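Local coordinates for protein EmGH1 (Erythrobacter marinus, PDB 5Z87) that probably hydrolyses beta-glucosidic linkages as a family 3 glycoside hydrolase with a TIM-barrel-type N-terminal domain, at residues 289-301 / 334-346. Residues are numbered along the deposited sequence; the frame is centred on the assembly and turned at random.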
loop_
_atom_site.group_PDB
_atom_site.type_symbol
_atom_site.label_atom_id
_atom_site.label_comp_id
_atom_site.label_asym_id
_atom_site.label_seq_id
_atom_site.Cartn_x
_atom_site.Cartn_y
_atom_site.Cartn_z
ATOM N N ALA A 289 -17.151 -6.287 3.782
ATOM C CA ALA A 289 -17.096 -7.744 3.873
ATOM C C ALA A 289 -18.382 -8.315 4.463
ATOM O O ALA A 289 -18.847 -9.379 4.039
ATOM C CB ALA A 289 -15.894 -8.185 4.709
ATOM N N HIS A 290 -18.968 -7.632 5.449
ATOM C CA HIS A 290 -20.220 -8.092 6.043
ATOM C C HIS A 290 -21.401 -7.982 5.087
ATOM O O HIS A 290 -22.481 -8.481 5.417
ATOM C CB HIS A 290 -20.514 -7.311 7.326
ATOM C CG HIS A 290 -19.731 -7.785 8.507
ATOM N ND1 HIS A 290 -18.395 -7.482 8.683
ATOM C CD2 HIS A 290 -20.082 -8.573 9.556
ATOM C CE1 HIS A 290 -17.960 -8.057 9.796
ATOM N NE2 HIS A 290 -18.965 -8.720 10.346
ATOM N N ALA A 291 -21.223 -7.348 3.921
ATOM C CA ALA A 291 -22.228 -7.315 2.858
ATOM C C ALA A 291 -21.699 -7.889 1.549
ATOM O O ALA A 291 -22.253 -7.603 0.486
ATOM C CB ALA A 291 -22.734 -5.889 2.620
ATOM N N ASP A 292 -20.649 -8.707 1.601
ATOM C CA ASP A 292 -19.966 -9.192 0.405
ATOM C C ASP A 292 -20.550 -10.552 0.020
ATOM O O ASP A 292 -20.062 -11.607 0.438
ATOM C CB ASP A 292 -18.461 -9.256 0.653
ATOM C CG ASP A 292 -17.656 -9.435 -0.624
ATOM O OD1 ASP A 292 -18.166 -10.065 -1.582
ATOM O OD2 ASP A 292 -16.498 -8.951 -0.671
ATOM N N THR A 293 -21.594 -10.521 -0.817
ATOM C CA THR A 293 -22.274 -11.752 -1.222
ATOM C C THR A 293 -21.333 -12.686 -1.958
ATOM O O THR A 293 -21.389 -13.904 -1.772
ATOM C CB THR A 293 -23.484 -11.439 -2.115
ATOM O OG1 THR A 293 -24.407 -10.587 -1.425
ATOM C CG2 THR A 293 -24.196 -12.728 -2.512
ATOM N N HIS A 294 -20.482 -12.142 -2.827
ATOM C CA HIS A 294 -19.490 -12.976 -3.500
ATOM C C HIS A 294 -18.642 -13.759 -2.500
ATOM O O HIS A 294 -18.402 -14.960 -2.669
ATOM C CB HIS A 294 -18.597 -12.105 -4.384
ATOM C CG HIS A 294 -17.352 -12.796 -4.851
ATOM N ND1 HIS A 294 -17.368 -13.803 -5.793
ATOM C CD2 HIS A 294 -16.054 -12.630 -4.497
ATOM C CE1 HIS A 294 -16.133 -14.224 -6.004
ATOM N NE2 HIS A 294 -15.316 -13.527 -5.231
ATOM N N LEU A 295 -18.173 -13.087 -1.447
ATOM C CA LEU A 295 -17.322 -13.746 -0.460
ATOM C C LEU A 295 -18.132 -14.676 0.444
ATOM O O LEU A 295 -17.803 -15.860 0.588
ATOM C CB LEU A 295 -16.598 -12.681 0.371
ATOM C CG LEU A 295 -15.125 -12.841 0.744
ATOM C CD1 LEU A 295 -14.351 -13.550 -0.353
ATOM C CD2 LEU A 295 -14.505 -11.464 1.050
ATOM N N LEU A 296 -19.194 -14.149 1.070
ATOM C CA LEU A 296 -19.962 -14.878 2.078
ATOM C C LEU A 296 -20.883 -15.948 1.489
ATOM O O LEU A 296 -21.312 -16.845 2.218
ATOM C CB LEU A 296 -20.793 -13.895 2.912
ATOM C CG LEU A 296 -19.984 -12.924 3.785
ATOM C CD1 LEU A 296 -20.867 -11.967 4.573
ATOM C CD2 LEU A 296 -19.079 -13.700 4.729
ATOM N N ASN A 297 -21.192 -15.894 0.196
ATOM C CA ASN A 297 -22.071 -16.890 -0.402
ATOM C C ASN A 297 -21.409 -17.658 -1.537
ATOM O O ASN A 297 -21.279 -18.884 -1.449
ATOM C CB ASN A 297 -23.356 -16.233 -0.907
ATOM C CG ASN A 297 -24.305 -17.246 -1.528
ATOM O OD1 ASN A 297 -25.009 -17.951 -0.812
ATOM N ND2 ASN A 297 -24.300 -17.345 -2.857
ATOM N N ASP A 298 -21.010 -16.973 -2.612
ATOM C CA ASP A 298 -20.510 -17.668 -3.792
ATOM C C ASP A 298 -19.277 -18.499 -3.469
ATOM O O ASP A 298 -19.177 -19.664 -3.872
ATOM C CB ASP A 298 -20.203 -16.664 -4.906
ATOM C CG ASP A 298 -21.433 -15.868 -5.331
ATOM O OD1 ASP A 298 -22.497 -16.027 -4.698
ATOM O OD2 ASP A 298 -21.326 -15.083 -6.298
ATOM N N VAL A 299 -18.321 -17.909 -2.753
ATOM C CA VAL A 299 -17.101 -18.633 -2.409
ATOM C C VAL A 299 -17.337 -19.562 -1.223
ATOM O O VAL A 299 -17.014 -20.753 -1.274
ATOM C CB VAL A 299 -15.958 -17.643 -2.121
ATOM C CG1 VAL A 299 -14.835 -18.344 -1.389
ATOM C CG2 VAL A 299 -15.453 -17.014 -3.421
ATOM N N LEU A 300 -17.894 -19.025 -0.140
ATOM C CA LEU A 300 -17.917 -19.763 1.115
ATOM C C LEU A 300 -18.949 -20.887 1.072
ATOM O O LEU A 300 -18.639 -22.030 1.413
ATOM C CB LEU A 300 -18.184 -18.805 2.269
ATOM C CG LEU A 300 -18.199 -19.355 3.696
ATOM C CD1 LEU A 300 -16.891 -20.030 4.066
ATOM C CD2 LEU A 300 -18.504 -18.216 4.635
ATOM N N ARG A 301 -20.167 -20.584 0.610
ATOM C CA ARG A 301 -21.228 -21.586 0.512
ATOM C C ARG A 301 -21.107 -22.425 -0.757
ATOM O O ARG A 301 -21.030 -23.655 -0.691
ATOM C CB ARG A 301 -22.604 -20.911 0.571
ATOM C CG ARG A 301 -22.850 -20.150 1.855
ATOM C CD ARG A 301 -22.661 -21.032 3.078
ATOM N NE ARG A 301 -22.823 -20.268 4.318
ATOM C CZ ARG A 301 -22.889 -20.804 5.531
ATOM N NH1 ARG A 301 -23.040 -20.003 6.578
ATOM N NH2 ARG A 301 -22.801 -22.132 5.699
ATOM N N ALA A 334 -29.361 -4.657 8.341
ATOM C CA ALA A 334 -29.745 -6.011 8.730
ATOM C C ALA A 334 -30.073 -6.852 7.504
ATOM O O ALA A 334 -29.613 -7.994 7.387
ATOM C CB ALA A 334 -30.934 -5.955 9.700
ATOM N N ILE A 335 -30.810 -6.277 6.543
ATOM C CA ILE A 335 -31.219 -7.037 5.362
ATOM C C ILE A 335 -30.012 -7.394 4.503
ATOM O O ILE A 335 -29.884 -8.530 4.027
ATOM C CB ILE A 335 -32.270 -6.262 4.550
ATOM C CG1 ILE A 335 -33.574 -6.147 5.335
ATOM C CG2 ILE A 335 -32.531 -6.973 3.213
ATOM C CD1 ILE A 335 -34.654 -5.337 4.614
ATOM N N MET A 336 -29.111 -6.430 4.280
ATOM C CA MET A 336 -27.911 -6.704 3.487
ATOM C C MET A 336 -27.058 -7.801 4.120
ATOM O O MET A 336 -26.638 -8.744 3.438
ATOM C CB MET A 336 -27.092 -5.427 3.316
ATOM C CG MET A 336 -27.679 -4.460 2.315
ATOM S SD MET A 336 -26.606 -3.024 2.082
ATOM C CE MET A 336 -27.615 -2.053 0.960
ATOM N N GLY A 337 -26.785 -7.695 5.428
ATOM C CA GLY A 337 -25.979 -8.717 6.085
ATOM C C GLY A 337 -26.595 -10.108 6.016
ATOM O O GLY A 337 -25.906 -11.097 5.731
ATOM N N LEU A 338 -27.896 -10.210 6.284
ATOM C CA LEU A 338 -28.536 -11.523 6.297
ATOM C C LEU A 338 -28.559 -12.147 4.903
ATOM O O LEU A 338 -28.208 -13.323 4.732
ATOM C CB LEU A 338 -29.950 -11.402 6.870
ATOM C CG LEU A 338 -30.589 -12.725 7.260
ATOM C CD1 LEU A 338 -29.910 -13.261 8.500
ATOM C CD2 LEU A 338 -32.094 -12.524 7.484
ATOM N N ARG A 339 -28.948 -11.368 3.884
ATOM C CA ARG A 339 -28.975 -11.925 2.531
ATOM C C ARG A 339 -27.575 -12.200 2.015
ATOM O O ARG A 339 -27.377 -13.146 1.238
ATOM C CB ARG A 339 -29.696 -10.994 1.562
ATOM C CG ARG A 339 -30.920 -10.327 2.125
ATOM C CD ARG A 339 -32.187 -10.800 1.497
ATOM N NE ARG A 339 -32.135 -10.725 0.049
ATOM C CZ ARG A 339 -32.389 -9.626 -0.644
ATOM N NH1 ARG A 339 -32.323 -9.651 -1.972
ATOM N NH2 ARG A 339 -32.711 -8.508 -0.006
ATOM N N ALA A 340 -26.594 -11.388 2.422
ATOM C CA ALA A 340 -25.226 -11.669 2.010
ATOM C C ALA A 340 -24.781 -13.008 2.560
ATOM O O ALA A 340 -24.115 -13.780 1.865
ATOM C CB ALA A 340 -24.280 -10.556 2.468
ATOM N N GLY A 341 -25.160 -13.312 3.803
ATOM C CA GLY A 341 -24.786 -14.579 4.387
ATOM C C GLY A 341 -24.222 -14.528 5.794
ATOM O O GLY A 341 -23.592 -15.494 6.231
ATOM N N VAL A 342 -24.424 -13.420 6.507
ATOM C CA VAL A 342 -24.147 -13.371 7.940
ATOM C C VAL A 342 -25.326 -13.998 8.685
ATOM O O VAL A 342 -26.462 -13.526 8.574
ATOM C CB VAL A 342 -23.916 -11.932 8.418
ATOM C CG1 VAL A 342 -23.649 -11.931 9.914
ATOM C CG2 VAL A 342 -22.779 -11.256 7.634
ATOM N N ASP A 343 -25.050 -15.039 9.472
ATOM C CA ASP A 343 -26.091 -15.816 10.135
ATOM C C ASP A 343 -26.412 -15.315 11.536
ATOM O O ASP A 343 -27.580 -15.323 11.930
ATOM C CB ASP A 343 -25.686 -17.295 10.212
ATOM C CG ASP A 343 -25.432 -17.894 8.854
ATOM O OD1 ASP A 343 -26.277 -17.674 7.952
ATOM O OD2 ASP A 343 -24.394 -18.578 8.683
ATOM N N ILE A 344 -25.411 -14.889 12.307
ATOM C CA ILE A 344 -25.635 -14.460 13.678
ATOM C C ILE A 344 -24.870 -13.166 13.923
ATOM O O ILE A 344 -23.703 -13.039 13.539
ATOM C CB ILE A 344 -25.246 -15.555 14.696
ATOM C CG1 ILE A 344 -25.387 -15.036 16.126
ATOM C CG2 ILE A 344 -23.858 -16.074 14.443
ATOM C CD1 ILE A 344 -25.516 -16.141 17.159
ATOM N N GLU A 345 -25.538 -12.203 14.548
ATOM C CA GLU A 345 -24.998 -10.873 14.748
ATOM C C GLU A 345 -24.396 -10.764 16.145
ATOM O O GLU A 345 -25.094 -10.920 17.151
ATOM C CB GLU A 345 -26.078 -9.815 14.550
ATOM C CG GLU A 345 -25.615 -8.453 14.956
ATOM C CD GLU A 345 -26.724 -7.450 14.909
ATOM O OE1 GLU A 345 -26.489 -6.327 14.420
ATOM O OE2 GLU A 345 -27.843 -7.799 15.341
ATOM N N LEU A 346 -23.098 -10.510 16.194
ATOM C CA LEU A 346 -22.396 -10.215 17.433
ATOM C C LEU A 346 -22.562 -8.726 17.709
ATOM O O LEU A 346 -21.939 -7.887 17.053
ATOM C CB LEU A 346 -20.932 -10.615 17.304
ATOM C CG LEU A 346 -20.026 -10.175 18.440
ATOM C CD1 LEU A 346 -20.412 -10.879 19.734
ATOM C CD2 LEU A 346 -18.577 -10.474 18.056
HETATM O O HOH W 1 -22.925 -17.140 4.258
#
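Leu296 lays its CB over the carbonyl of Ala340, 3.5 Å from CB to Ala340 O, in a worked example of how neighbouring helices of a TIM-barrel-type domain set apolar packing beside a polar network. Helices 293-301 and 334-340 run nearly parallel, 20° apart. The Ala340 methyl packs against the backbone of Ala291, 3.8 Å from CB to Ala291 C, while Thr293 OG1 lies alongside its CA. Deeper in, Leu296 CD1 and Val342 CG2 meet at 3.7 Å; with CG2 anti to its own carbonyl carbon, Val342 also brings that methyl near His290 O. The same carbonyl receives a CA-H...O contact from Gly337, 3.6 Å from CA to O.

Polar links gather beyond the end of helix 334-340, at Gly341. One water donates to both Leu296 O and Gly341 O and accepts from Arg301 NE, lying in the guanidinium plane. Arg301 forms a salt bridge from NH1 to Asp343 OD2 (2.9 Å), with guanidinium and carboxylate planes 58° apart; NH1 also bonds Gly308 O, and NH2 Phe306 O. Asp343 OD1 pairs with Arg375 and OD2 accepts from Val310 N. The buried carboxylate, probably kept ionised, thus joins helix 293-301 and the loop after helix 334-340 to strand 309-311 and helix 366-382.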